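Side-chain contacts in CBS domain-containing protein (Thermoplasma acidophilum DSM 1728, PDB 1PVM), which is of unknown biochemical function but combines paired CBS domains, with a probable regulatory role, and a zinc ribbon-like domain that binds metal: residues V45-D48 / N49-V53; F173-N177 / P178-Y182. All blocks are in the same frame, centred on the assembly; numbering follows the deposited sequence.

Contact 1 of 2, residues V45-D48 / N49-V53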
loop_
_atom_site.group_PDB
_atom_site.type_symbol
_atom_site.label_atom_id
_atom_site.label_comp_id
_atom_site.label_asym_id
_atom_site.label_seq_id
_atom_site.Cartn_x
_atom_site.Cartn_y
_atom_site.Cartn_z
ATOM N N VAL B 45 -6.150 1.532 -16.001
ATOM C CA VAL B 45 -5.192 1.785 -17.071
ATOM C C VAL B 45 -5.762 1.405 -18.436
ATOM O O VAL B 45 -6.323 0.321 -18.602
ATOM C CB VAL B 45 -3.887 0.997 -16.855
ATOM C CG1 VAL B 45 -2.847 1.455 -17.862
ATOM C CG2 VAL B 45 -3.388 1.182 -15.430
ATOM N N LYS B 46 -5.613 2.305 -19.406
ATOM C CA LYS B 46 -6.096 2.070 -20.763
ATOM C C LYS B 46 -4.938 2.075 -21.748
ATOM O O LYS B 46 -3.931 2.749 -21.515
ATOM C CB LYS B 46 -7.073 3.168 -21.184
ATOM C CG LYS B 46 -8.461 3.073 -20.585
ATOM C CD LYS B 46 -9.347 4.174 -21.156
ATOM C CE LYS B 46 -10.781 4.062 -20.670
ATOM N NZ LYS B 46 -11.431 2.815 -21.146
ATOM N N ASP B 47 -5.070 1.323 -22.841
ATOM C CA ASP B 47 -4.024 1.330 -23.857
ATOM C C ASP B 47 -4.283 2.535 -24.759
ATOM O O ASP B 47 -5.055 3.423 -24.398
ATOM C CB ASP B 47 -3.987 0.026 -24.672
ATOM C CG ASP B 47 -5.295 -0.281 -25.395
ATOM O OD1 ASP B 47 -6.115 0.638 -25.594
ATOM O OD2 ASP B 47 -5.485 -1.460 -25.782
ATOM N N ASP B 48 -3.649 2.570 -25.923
ATOM C CA ASP B 48 -3.803 3.705 -26.830
ATOM C C ASP B 48 -5.079 3.713 -27.667
ATOM O O ASP B 48 -5.344 4.663 -28.406
ATOM C CB ASP B 48 -2.573 3.799 -27.729
ATOM C CG ASP B 48 -1.300 3.969 -26.926
ATOM O OD1 ASP B 48 -1.291 4.847 -26.036
ATOM O OD2 ASP B 48 -0.318 3.239 -27.175
ATOM N N ASN B 49 -5.881 2.667 -27.526
ATOM C CA ASN B 49 -7.128 2.559 -28.266
ATOM C C ASN B 49 -8.339 2.619 -27.341
ATOM O O ASN B 49 -9.463 2.362 -27.765
ATOM C CB ASN B 49 -7.131 1.258 -29.067
ATOM C CG ASN B 49 -6.042 1.226 -30.118
ATOM O OD1 ASN B 49 -5.659 0.161 -30.601
ATOM N ND2 ASN B 49 -5.541 2.400 -30.488
ATOM N N GLY B 50 -8.107 2.954 -26.074
ATOM C CA GLY B 50 -9.204 3.059 -25.127
ATOM C C GLY B 50 -9.648 1.771 -24.457
ATOM O O GLY B 50 -10.695 1.740 -23.820
ATOM N N ASN B 51 -8.871 0.704 -24.602
ATOM C CA ASN B 51 -9.209 -0.571 -23.973
ATOM C C ASN B 51 -8.689 -0.586 -22.536
ATOM O O ASN B 51 -7.567 -0.149 -22.280
ATOM C CB ASN B 51 -8.567 -1.730 -24.736
ATOM C CG ASN B 51 -8.917 -1.724 -26.206
ATOM O OD1 ASN B 51 -10.094 -1.734 -26.581
ATOM N ND2 ASN B 51 -7.893 -1.713 -27.054
ATOM N N ASP B 52 -9.498 -1.087 -21.606
ATOM C CA ASP B 52 -9.100 -1.166 -20.200
ATOM C C ASP B 52 -8.207 -2.391 -20.049
ATOM O O ASP B 52 -8.682 -3.523 -20.095
ATOM C CB ASP B 52 -10.338 -1.294 -19.318
ATOM C CG ASP B 52 -11.274 -0.109 -19.465
ATOM O OD1 ASP B 52 -10.850 1.028 -19.177
ATOM O OD2 ASP B 52 -12.435 -0.316 -19.874
ATOM N N VAL B 53 -6.912 -2.158 -19.856
ATOM C CA VAL B 53 -5.951 -3.249 -19.778
ATOM C C VAL B 53 -5.408 -3.615 -18.404
ATOM O O VAL B 53 -4.760 -4.645 -18.250
ATOM C CB VAL B 53 -4.749 -2.972 -20.722
ATOM C CG1 VAL B 53 -5.225 -2.958 -22.178
ATOM C CG2 VAL B 53 -4.094 -1.635 -20.359
#
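Lys46 and Asp52 face each other as a non-hydrogen-bonded antiparallel pair, their side chains side by side and pointing the same way. From Lys46 CB, 3.5 Å from Asn51 O, the chain runs extended past Asn51, Asp52 and Gly50: CG passes Asp52 OD1 at 3.4 Å, and CD lies alongside Gly50 O and the same carboxylate oxygen. CE approaches Asp52 OD1 to 3.4 Å, and a bend at the last torsion (chi4 -64°) brings NZ between Asp52 OD1 and Gly50 O. There it forms a salt bridge with Asp52 OD1 at 2.7 Å, meeting it from above the carboxylate plane, and donates a second hydrogen bond to Gly50 O at 3.0 Å. This is the tip of the β-hairpin 42-46/52-57 in the first CBS domain, reversed by a type I turn from Asp47 to Gly50. Asp47 fills the loop: its carboxylate sits between backbone N and carbonyl carbon (chi1 59°), where OD1 accepts Asn49 N at 2.8 Å and Asn51 N at 2.9 Å from opposite faces of its plane. Its OD2 uses the syn lone pair to take Asn51 ND2 at 2.7 Å, though the carboxylate and amide planes stand 78° apart. Asp48 instead reaches back to Asn23 and Trp24.

Contact 2 of 2, residues F173-N177 / P178-Y182. With HG (mercury (II) ion), chain D.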
loop_
_atom_site.group_PDB
_atom_site.type_symbol
_atom_site.label_atom_id
_atom_site.label_comp_id
_atom_site.label_asym_id
_atom_site.label_seq_id
_atom_site.Cartn_x
_atom_site.Cartn_y
_atom_site.Cartn_z
ATOM N N PHE B 173 9.566 -10.190 -16.767
ATOM C CA PHE B 173 8.519 -11.107 -16.354
ATOM C C PHE B 173 8.371 -11.875 -17.655
ATOM O O PHE B 173 8.232 -11.279 -18.726
ATOM C CB PHE B 173 7.220 -10.390 -15.977
ATOM C CG PHE B 173 7.147 -10.010 -14.524
ATOM C CD1 PHE B 173 7.677 -8.802 -14.078
ATOM C CD2 PHE B 173 6.604 -10.887 -13.590
ATOM C CE1 PHE B 173 7.673 -8.473 -12.723
ATOM C CE2 PHE B 173 6.598 -10.564 -12.230
ATOM C CZ PHE B 173 7.137 -9.352 -11.801
ATOM N N ARG B 174 8.440 -13.194 -17.561
ATOM C CA ARG B 174 8.373 -14.054 -18.735
ATOM C C ARG B 174 7.113 -14.900 -18.763
ATOM O O ARG B 174 6.706 -15.455 -17.748
ATOM C CB ARG B 174 9.608 -14.958 -18.743
ATOM C CG ARG B 174 9.675 -15.985 -19.857
ATOM C CD ARG B 174 10.934 -16.831 -19.683
ATOM N NE ARG B 174 12.120 -15.980 -19.604
ATOM C CZ ARG B 174 13.251 -16.306 -18.980
ATOM N NH1 ARG B 174 13.364 -17.480 -18.366
ATOM N NH2 ARG B 174 14.267 -15.450 -18.965
ATOM N N CYS B 175 6.497 -14.999 -19.933
ATOM C CA CYS B 175 5.292 -15.801 -20.077
ATOM C C CYS B 175 5.597 -17.284 -19.860
ATOM O O CYS B 175 6.597 -17.807 -20.363
ATOM C CB CYS B 175 4.699 -15.603 -21.466
ATOM S SG CYS B 175 3.259 -16.641 -21.750
ATOM N N SER B 176 4.726 -17.961 -19.119
ATOM C CA SER B 176 4.906 -19.380 -18.831
ATOM C C SER B 176 4.324 -20.280 -19.922
ATOM O O SER B 176 4.444 -21.502 -19.846
ATOM C CB SER B 176 4.253 -19.728 -17.496
ATOM O OG SER B 176 2.847 -19.586 -17.590
ATOM N N ASN B 177 3.685 -19.685 -20.923
ATOM C CA ASN B 177 3.104 -20.459 -22.019
ATOM C C ASN B 177 4.240 -21.013 -22.889
ATOM O O ASN B 177 5.005 -20.254 -23.486
ATOM C CB ASN B 177 2.185 -19.568 -22.865
ATOM C CG ASN B 177 1.482 -20.328 -23.986
ATOM O OD1 ASN B 177 1.831 -21.466 -24.302
ATOM N ND2 ASN B 177 0.494 -19.689 -24.598
ATOM N N PRO B 178 4.364 -22.350 -22.964
ATOM C CA PRO B 178 5.413 -22.994 -23.763
ATOM C C PRO B 178 5.394 -22.561 -25.227
ATOM O O PRO B 178 6.441 -22.304 -25.821
ATOM C CB PRO B 178 5.102 -24.482 -23.605
ATOM C CG PRO B 178 4.498 -24.552 -22.239
ATOM C CD PRO B 178 3.567 -23.359 -22.244
ATOM N N ALA B 179 4.194 -22.476 -25.794
ATOM C CA ALA B 179 4.022 -22.091 -27.189
ATOM C C ALA B 179 4.234 -20.605 -27.420
ATOM O O ALA B 179 4.187 -20.141 -28.559
ATOM C CB ALA B 179 2.634 -22.495 -27.673
ATOM N N CYS B 180 4.468 -19.853 -26.348
ATOM C CA CYS B 180 4.677 -18.417 -26.488
ATOM C C CYS B 180 6.048 -17.944 -26.055
ATOM O O CYS B 180 6.626 -18.442 -25.089
ATOM C CB CYS B 180 3.633 -17.625 -25.704
ATOM S SG CYS B 180 3.798 -15.834 -25.951
ATOM N N ASP B 181 6.548 -16.954 -26.783
ATOM C CA ASP B 181 7.843 -16.360 -26.512
ATOM C C ASP B 181 7.610 -14.881 -26.220
ATOM O O ASP B 181 7.642 -14.051 -27.125
ATOM C CB ASP B 181 8.748 -16.524 -27.735
ATOM C CG ASP B 181 10.132 -15.951 -27.519
ATOM O OD1 ASP B 181 10.805 -16.367 -26.550
ATOM O OD2 ASP B 181 10.550 -15.090 -28.326
ATOM N N TYR B 182 7.344 -14.562 -24.958
ATOM C CA TYR B 182 7.115 -13.180 -24.563
ATOM C C TYR B 182 7.804 -12.865 -23.243
ATOM O O TYR B 182 7.721 -13.634 -22.294
ATOM C CB TYR B 182 5.619 -12.892 -24.413
ATOM C CG TYR B 182 5.328 -11.454 -24.041
ATOM C CD1 TYR B 182 5.342 -10.449 -25.008
ATOM C CD2 TYR B 182 5.081 -11.089 -22.714
ATOM C CE1 TYR B 182 5.120 -9.114 -24.668
ATOM C CE2 TYR B 182 4.857 -9.754 -22.361
ATOM C CZ TYR B 182 4.879 -8.772 -23.345
ATOM O OH TYR B 182 4.667 -7.453 -23.014
HETATM HG HG HG D . 2.434 -15.402 -23.838
HETATM O O HOH W 1 7.849 -16.896 -22.959
#
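Pro178 CD lies 3.2 Å from Ser176 O at the start of a type I turn from Asn177 to Cys180 in the zinc ribbon-like domain. Cys175 at the end of strand 170-175 and Cys180 in the loop after it give two of the four cysteines of the metal site. Ala179 N donates to Asn177 OD1 at 3.0 Å, closing an Asx turn; CG anti to the backbone N of Asn177 (chi1 -177°) brings OD1 to Ala179 N, which lies above the carbonyl plane of the Asn177 amide. Cys180 N bonds to Asn177 O at 2.9 Å, and Cys180 CB packs on Asn177 CB. Cys180 SG and Cys175 SG, each anti to its own backbone N, both bind the mercury ion, with Cys152 and Cys155 completing the site; the same four cysteines bind iron(II) in another structure of this protein. Tyr182 comes back alongside the end of strand 170-175: its O takes an almost straight bond from Cys175 N at 3.0 Å, while its side chain touches Cys152, Pro153 and Leu160 and its OH bonds to Glu184. A water bridges Tyr182 N, Cys175 O and Cys180 O. Besides the metal at 2.6 Å, Cys175 SG receives Asn177 N at 3.2 Å, a bond that probably tempers the thiolate charge.

Both contacts are short chain reversals built round a type I turn, but they belong to different domains and share no secondary-structure element; their centres lie 22 Å apart and their nearest atoms about 11 Å. Contact 1 is a surface contact at the end of a CBS-domain hairpin, away from the annotated metal site, and adds side-chain carboxylate, amide and ammonium bonds to its backbone pairing. Contact 2, partly buried, carries two of the four metal-binding cysteines; there two sulfur-metal bonds add to backbone bonds and a water. At the first turn position, Asp47 takes two backbone N-H groups on one carboxylate oxygen, Asn177 one on its neutral amide oxygen.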